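Local coordinates for protein phenolic acid decarboxylase (PDB 7AE5) that catalyses the reversible, non-oxidative decarboxylation of 4-hydroxybenzoate and 3,4-dihydroxybenzoate, using prenylated FMN and manganese, to detoxify phenolic acids under anaerobic conditions, at residues 200-205 / 248-253; 263-268 / 288-293. All blocks are in the same frame, centred on the assembly; numbering follows the deposited sequence.

Contact 1 (200-205 / 248-253)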
loop_
_atom_site.group_PDB
_atom_site.type_symbol
_atom_site.label_atom_id
_atom_site.label_comp_id
_atom_site.label_asym_id
_atom_site.label_seq_id
_atom_site.Cartn_x
_atom_site.Cartn_y
_atom_site.Cartn_z
ATOM N N PRO C 200 48.098 -24.762 -19.811
ATOM C CA PRO C 200 47.937 -24.353 -18.412
ATOM C C PRO C 200 47.823 -22.842 -18.284
ATOM O O PRO C 200 48.184 -22.084 -19.186
ATOM C CB PRO C 200 49.216 -24.868 -17.741
ATOM C CG PRO C 200 49.671 -26.004 -18.604
ATOM C CD PRO C 200 49.264 -25.642 -20.009
ATOM N N LEU C 201 47.315 -22.408 -17.136
ATOM C CA LEU C 201 47.225 -20.987 -16.797
ATOM C C LEU C 201 47.865 -20.787 -15.432
ATOM O O LEU C 201 47.297 -21.236 -14.415
ATOM C CB LEU C 201 45.779 -20.498 -16.800
ATOM C CG LEU C 201 45.543 -19.048 -17.239
ATOM C CD1 LEU C 201 44.063 -18.781 -17.396
ATOM C CD2 LEU C 201 46.149 -18.053 -16.260
ATOM N N PRO C 202 49.007 -20.109 -15.350
ATOM C CA PRO C 202 49.748 -20.060 -14.085
ATOM C C PRO C 202 49.125 -19.100 -13.084
ATOM O O PRO C 202 48.675 -18.005 -13.431
ATOM C CB PRO C 202 51.146 -19.585 -14.508
ATOM C CG PRO C 202 51.020 -19.108 -15.941
ATOM C CD PRO C 202 49.594 -19.233 -16.375
ATOM N N ILE C 203 49.092 -19.539 -11.823
ATOM C CA ILE C 203 48.680 -18.703 -10.701
ATOM C C ILE C 203 49.633 -18.948 -9.540
ATOM O O ILE C 203 50.362 -19.942 -9.499
ATOM C CB ILE C 203 47.221 -18.962 -10.243
ATOM C CG1 ILE C 203 47.149 -20.183 -9.325
ATOM C CG2 ILE C 203 46.280 -19.119 -11.431
ATOM C CD1 ILE C 203 45.793 -20.381 -8.693
ATOM N N ALA C 204 49.620 -18.017 -8.590
ATOM C CA ALA C 204 50.347 -18.148 -7.337
ATOM C C ALA C 204 49.375 -17.971 -6.180
ATOM O O ALA C 204 48.541 -17.060 -6.193
ATOM C CB ALA C 204 51.480 -17.124 -7.236
ATOM N N ILE C 205 49.480 -18.849 -5.188
ATOM C CA ILE C 205 48.585 -18.859 -4.035
ATOM C C ILE C 205 49.432 -18.592 -2.799
ATOM O O ILE C 205 50.229 -19.446 -2.392
ATOM C CB ILE C 205 47.826 -20.187 -3.911
ATOM C CG1 ILE C 205 46.993 -20.448 -5.165
ATOM C CG2 ILE C 205 46.938 -20.185 -2.682
ATOM C CD1 ILE C 205 46.513 -21.875 -5.284
ATOM N N TYR C 248 57.353 -18.499 -12.654
ATOM C CA TYR C 248 56.597 -17.651 -13.566
ATOM C C TYR C 248 57.088 -16.217 -13.447
ATOM O O TYR C 248 57.081 -15.642 -12.353
ATOM C CB TYR C 248 55.099 -17.761 -13.273
ATOM C CG TYR C 248 54.605 -19.189 -13.362
ATOM C CD1 TYR C 248 54.699 -19.901 -14.553
ATOM C CD2 TYR C 248 54.073 -19.837 -12.255
ATOM C CE1 TYR C 248 54.262 -21.210 -14.643
ATOM C CE2 TYR C 248 53.633 -21.147 -12.335
ATOM C CZ TYR C 248 53.731 -21.829 -13.532
ATOM O OH TYR C 248 53.295 -23.132 -13.621
ATOM N N ASP C 249 57.508 -15.643 -14.578
ATOM C CA ASP C 249 58.138 -14.326 -14.571
ATOM C C ASP C 249 57.121 -13.219 -14.322
ATOM O O ASP C 249 57.428 -12.223 -13.657
ATOM C CB ASP C 249 58.864 -14.094 -15.896
ATOM C CG ASP C 249 60.010 -15.064 -16.112
ATOM O OD1 ASP C 249 60.360 -15.790 -15.159
ATOM O OD2 ASP C 249 60.558 -15.101 -17.235
ATOM N N HIS C 250 55.909 -13.371 -14.854
ATOM C CA HIS C 250 54.885 -12.337 -14.779
ATOM C C HIS C 250 54.146 -12.305 -13.446
ATOM O O HIS C 250 53.325 -11.405 -13.240
ATOM C CB HIS C 250 53.861 -12.520 -15.906
ATOM C CG HIS C 250 53.198 -13.865 -15.917
ATOM N ND1 HIS C 250 53.820 -15.013 -15.476
ATOM C CD2 HIS C 250 51.949 -14.236 -16.287
ATOM C CE1 HIS C 250 52.994 -16.037 -15.596
ATOM N NE2 HIS C 250 51.851 -15.591 -16.086
ATOM N N LEU C 251 54.406 -13.250 -12.548
ATOM C CA LEU C 251 53.698 -13.348 -11.278
ATOM C C LEU C 251 54.618 -12.936 -10.136
ATOM O O LEU C 251 55.739 -13.447 -10.020
ATOM C CB LEU C 251 53.178 -14.769 -11.055
ATOM C CG LEU C 251 52.059 -15.198 -12.007
ATOM C CD1 LEU C 251 51.564 -16.593 -11.670
ATOM C CD2 LEU C 251 50.920 -14.190 -11.971
ATOM N N TYR C 252 54.133 -12.021 -9.298
ATOM C CA TYR C 252 54.883 -11.497 -8.171
ATOM C C TYR C 252 54.083 -11.720 -6.893
ATOM O O TYR C 252 52.868 -11.496 -6.846
ATOM C CB TYR C 252 55.213 -10.008 -8.350
ATOM C CG TYR C 252 56.375 -9.764 -9.298
ATOM C CD1 TYR C 252 56.255 -10.034 -10.659
ATOM C CD2 TYR C 252 57.590 -9.272 -8.836
ATOM C CE1 TYR C 252 57.310 -9.817 -11.529
ATOM C CE2 TYR C 252 58.650 -9.054 -9.700
ATOM C CZ TYR C 252 58.505 -9.328 -11.043
ATOM O OH TYR C 252 59.559 -9.111 -11.904
ATOM N N VAL C 253 54.788 -12.191 -5.879
ATOM C CA VAL C 253 54.201 -12.562 -4.598
ATOM C C VAL C 253 54.816 -11.655 -3.543
ATOM O O VAL C 253 55.907 -11.099 -3.750
ATOM C CB VAL C 253 54.409 -14.064 -4.298
ATOM C CG1 VAL C 253 53.943 -14.912 -5.484
ATOM C CG2 VAL C 253 55.856 -14.351 -3.973
#

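Contact 2 (263-268 / 288-293)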
loop_
_atom_site.group_PDB
_atom_site.type_symbol
_atom_site.label_atom_id
_atom_site.label_comp_id
_atom_site.label_asym_id
_atom_site.label_seq_id
_atom_site.Cartn_x
_atom_site.Cartn_y
_atom_site.Cartn_z
ATOM N N GLY C 263 51.562 -22.698 -9.205
ATOM C CA GLY C 263 50.958 -23.749 -9.988
ATOM C C GLY C 263 50.216 -23.200 -11.183
ATOM O O GLY C 263 50.471 -22.083 -11.634
ATOM N N HIS C 264 49.282 -24.003 -11.691
ATOM C CA HIS C 264 48.549 -23.632 -12.890
ATOM C C HIS C 264 47.173 -24.278 -12.883
ATOM O O HIS C 264 46.991 -25.387 -12.372
ATOM C CB HIS C 264 49.301 -24.045 -14.162
ATOM C CG HIS C 264 49.469 -25.526 -14.311
ATOM N ND1 HIS C 264 50.622 -26.185 -13.944
ATOM C CD2 HIS C 264 48.629 -26.476 -14.788
ATOM C CE1 HIS C 264 50.488 -27.476 -14.189
ATOM N NE2 HIS C 264 49.287 -27.679 -14.702
ATOM N N ILE C 265 46.206 -23.573 -13.470
ATOM C CA ILE C 265 44.907 -24.171 -13.743
ATOM C C ILE C 265 45.070 -25.234 -14.821
ATOM O O ILE C 265 45.668 -24.986 -15.876
ATOM C CB ILE C 265 43.893 -23.100 -14.168
ATOM C CG1 ILE C 265 43.938 -21.911 -13.205
ATOM C CG2 ILE C 265 42.495 -23.696 -14.240
ATOM C CD1 ILE C 265 42.716 -21.020 -13.278
ATOM N N ILE C 266 44.545 -26.425 -14.557
ATOM C CA ILE C 266 44.642 -27.535 -15.500
ATOM C C ILE C 266 43.549 -27.368 -16.551
ATOM O O ILE C 266 42.358 -27.363 -16.207
ATOM C CB ILE C 266 44.534 -28.886 -14.776
ATOM C CG1 ILE C 266 45.313 -28.836 -13.460
ATOM C CG2 ILE C 266 45.057 -30.004 -15.661
ATOM C CD1 ILE C 266 45.159 -30.074 -12.601
ATOM N N PRO C 267 43.901 -27.223 -17.828
ATOM C CA PRO C 267 42.884 -26.913 -18.841
ATOM C C PRO C 267 41.906 -28.059 -19.048
ATOM O O PRO C 267 42.273 -29.235 -18.986
ATOM C CB PRO C 267 43.711 -26.652 -20.108
ATOM C CG PRO C 267 45.013 -27.346 -19.865
ATOM C CD PRO C 267 45.261 -27.239 -18.392
ATOM N N ARG C 268 40.645 -27.692 -19.295
ATOM C CA ARG C 268 39.582 -28.631 -19.659
ATOM C C ARG C 268 39.331 -29.676 -18.574
ATOM O O ARG C 268 39.006 -30.828 -18.872
ATOM C CB ARG C 268 39.880 -29.320 -20.996
ATOM C CG ARG C 268 40.439 -28.393 -22.061
ATOM C CD ARG C 268 40.540 -29.093 -23.404
ATOM N NE ARG C 268 39.228 -29.428 -23.946
ATOM C CZ ARG C 268 38.367 -28.545 -24.433
ATOM N NH1 ARG C 268 38.644 -27.251 -24.463
ATOM N NH2 ARG C 268 37.199 -28.970 -24.904
ATOM N N LEU C 288 30.759 -28.383 -10.546
ATOM C CA LEU C 288 31.934 -28.860 -11.272
ATOM C C LEU C 288 32.809 -27.656 -11.586
ATOM O O LEU C 288 32.548 -26.911 -12.534
ATOM C CB LEU C 288 31.525 -29.601 -12.540
ATOM C CG LEU C 288 30.868 -30.968 -12.342
ATOM C CD1 LEU C 288 30.183 -31.416 -13.622
ATOM C CD2 LEU C 288 31.898 -31.990 -11.894
ATOM N N GLN C 289 33.849 -27.458 -10.786
ATOM C CA GLN C 289 34.709 -26.289 -10.882
ATOM C C GLN C 289 36.108 -26.705 -11.322
ATOM O O GLN C 289 36.386 -27.878 -11.590
ATOM C CB GLN C 289 34.736 -25.537 -9.551
ATOM C CG GLN C 289 33.355 -25.377 -8.934
ATOM C CD GLN C 289 32.920 -23.929 -8.808
ATOM O OE1 GLN C 289 33.224 -23.094 -9.662
ATOM N NE2 GLN C 289 32.185 -23.627 -7.743
ATOM N N CYS C 290 36.998 -25.726 -11.390
ATOM C CA CYS C 290 38.323 -25.943 -11.942
ATOM C C CYS C 290 39.273 -26.461 -10.875
ATOM O O CYS C 290 39.092 -26.210 -9.680
ATOM C CB CYS C 290 38.881 -24.648 -12.526
ATOM S SG CYS C 290 38.180 -24.197 -14.110
ATOM N N GLU C 291 40.300 -27.179 -11.319
ATOM C CA GLU C 291 41.387 -27.594 -10.447
ATOM C C GLU C 291 42.705 -26.949 -10.853
ATOM O O GLU C 291 42.933 -26.599 -12.016
ATOM C CB GLU C 291 41.564 -29.116 -10.422
ATOM C CG GLU C 291 40.484 -29.871 -9.681
ATOM C CD GLU C 291 40.890 -31.305 -9.382
ATOM O OE1 GLU C 291 42.046 -31.672 -9.683
ATOM O OE2 GLU C 291 40.067 -32.056 -8.817
ATOM N N VAL C 292 43.570 -26.796 -9.855
ATOM C CA VAL C 292 44.897 -26.226 -10.020
ATOM C C VAL C 292 45.914 -27.279 -9.607
ATOM O O VAL C 292 45.813 -27.852 -8.515
ATOM C CB VAL C 292 45.070 -24.940 -9.187
ATOM C CG1 VAL C 292 46.503 -24.400 -9.292
ATOM C CG2 VAL C 292 44.062 -23.888 -9.612
ATOM N N LYS C 293 46.884 -27.541 -10.477
ATOM C CA LYS C 293 48.032 -28.350 -10.104
ATOM C C LYS C 293 49.072 -27.446 -9.463
ATOM O O LYS C 293 49.306 -26.329 -9.927
ATOM C CB LYS C 293 48.628 -29.070 -11.315
ATOM C CG LYS C 293 49.572 -30.203 -10.948
ATOM C CD LYS C 293 50.088 -30.915 -12.184
ATOM C CE LYS C 293 49.936 -32.422 -12.053
ATOM N NZ LYS C 293 50.746 -32.977 -10.932
#

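Contact 1 (200-205 / 248-253)
Pro202 sets its CB almost exactly over the middle of the Tyr248 ring, 3.3 Å from the centroid and only 4° off the ring normal, a CH-pi contact in which a CB hydrogen of the proline meets the electron-rich face. The next atom of the same pyrrolidine, CG, lies at the edge of the His250 imidazole, near its plane and 3.6 Å from NE2. With CG between its backbone N and carbonyl carbon (chi1 57°), His250 swings its ring back toward the strand. Leu251 packs beside them, its CD1 against the strand backbone, 3.7 Å from Ile203 CA. Farther along, Ala204 CB meets Val253 CG1 at 3.7 Å, and the small methyl suits a place where two segments come close without sharing backbone bonds. Around this first shell, Ser245 bonds the backbone of both Tyr248 and Leu251, fixing the turn that presents them, while the Tyr248 hydroxyl reaches Asp295 through a weak hydrogen bond. Ala204 is paired with Val149 in the sheet. His250 NE2 is buried with no partner in the model. No hydrogen bond joins 200-205 to 248-253, so across this interface they hold by apolar and CH-pi packing.

Contact 2 (263-268 / 288-293)
Lys293 and His264 form a hydrogen-bonded antiparallel pair, their side chains lying alongside each other and pointing the same way. Followed outward, Lys293 first lays CB over a face of the imidazole, 4.0 Å from its centroid in a CH-pi contact, and the same CB also meets Ile266 CD1 at 3.8 Å. CG is directed anti to the backbone N (chi1 -164°), which carries the chain along the ring, where CD lies 4.0 Å from His264 CE1. Bends at chi3 and chi4 then take NZ away to a salt bridge with Asp175. A long aliphatic chain with a charged end suits this partly exposed place. Two backbone bonds, His264 N to Lys293 O and Lys293 N to His264 O, each 2.9 Å, frame the pair; Ile266 N adds a straighter one to Glu291 O (171° at the hydrogen). Without the imidazole, as with an alanine here, Lys293 CB would probably lose its aromatic neighbour and Asp295 its hydrogen bond with His264 ND1. On the other face, Ile265 CG1 packs 4.1 Å from Val292 CG2, with Met184, a predicted prenylated-FMN-binding residue, nearby. In this strand pair, polar groups thus gather around His264 and Lys293, while Ile265 and Val292 pack by apolar contact.

In the fold
Both contacts reach the large antiparallel sheet of the UbiD Rift-related domain, contact 1 through 200-205 only: Leu201 O and Ile203 N of contact 1 probably bond Ile265 N and Gly263 O of contact 2, placing 201-207 beside 259-265, which in turn pairs with 287-299. Contact 2 is the more buried and is a true strand pairing, with backbone bonds carrying the register; contact 1 is partly buried and fastens a loop and a short strand of another sheet by packing alone. One carboxylate, that of Asp295, serves both. Ile203 and Ile265 touch on one side of the sheet. Contact 2 also meets the ShdD chain, through Arg268, Leu288 and Gln289, whereas no other chain touches contact 1.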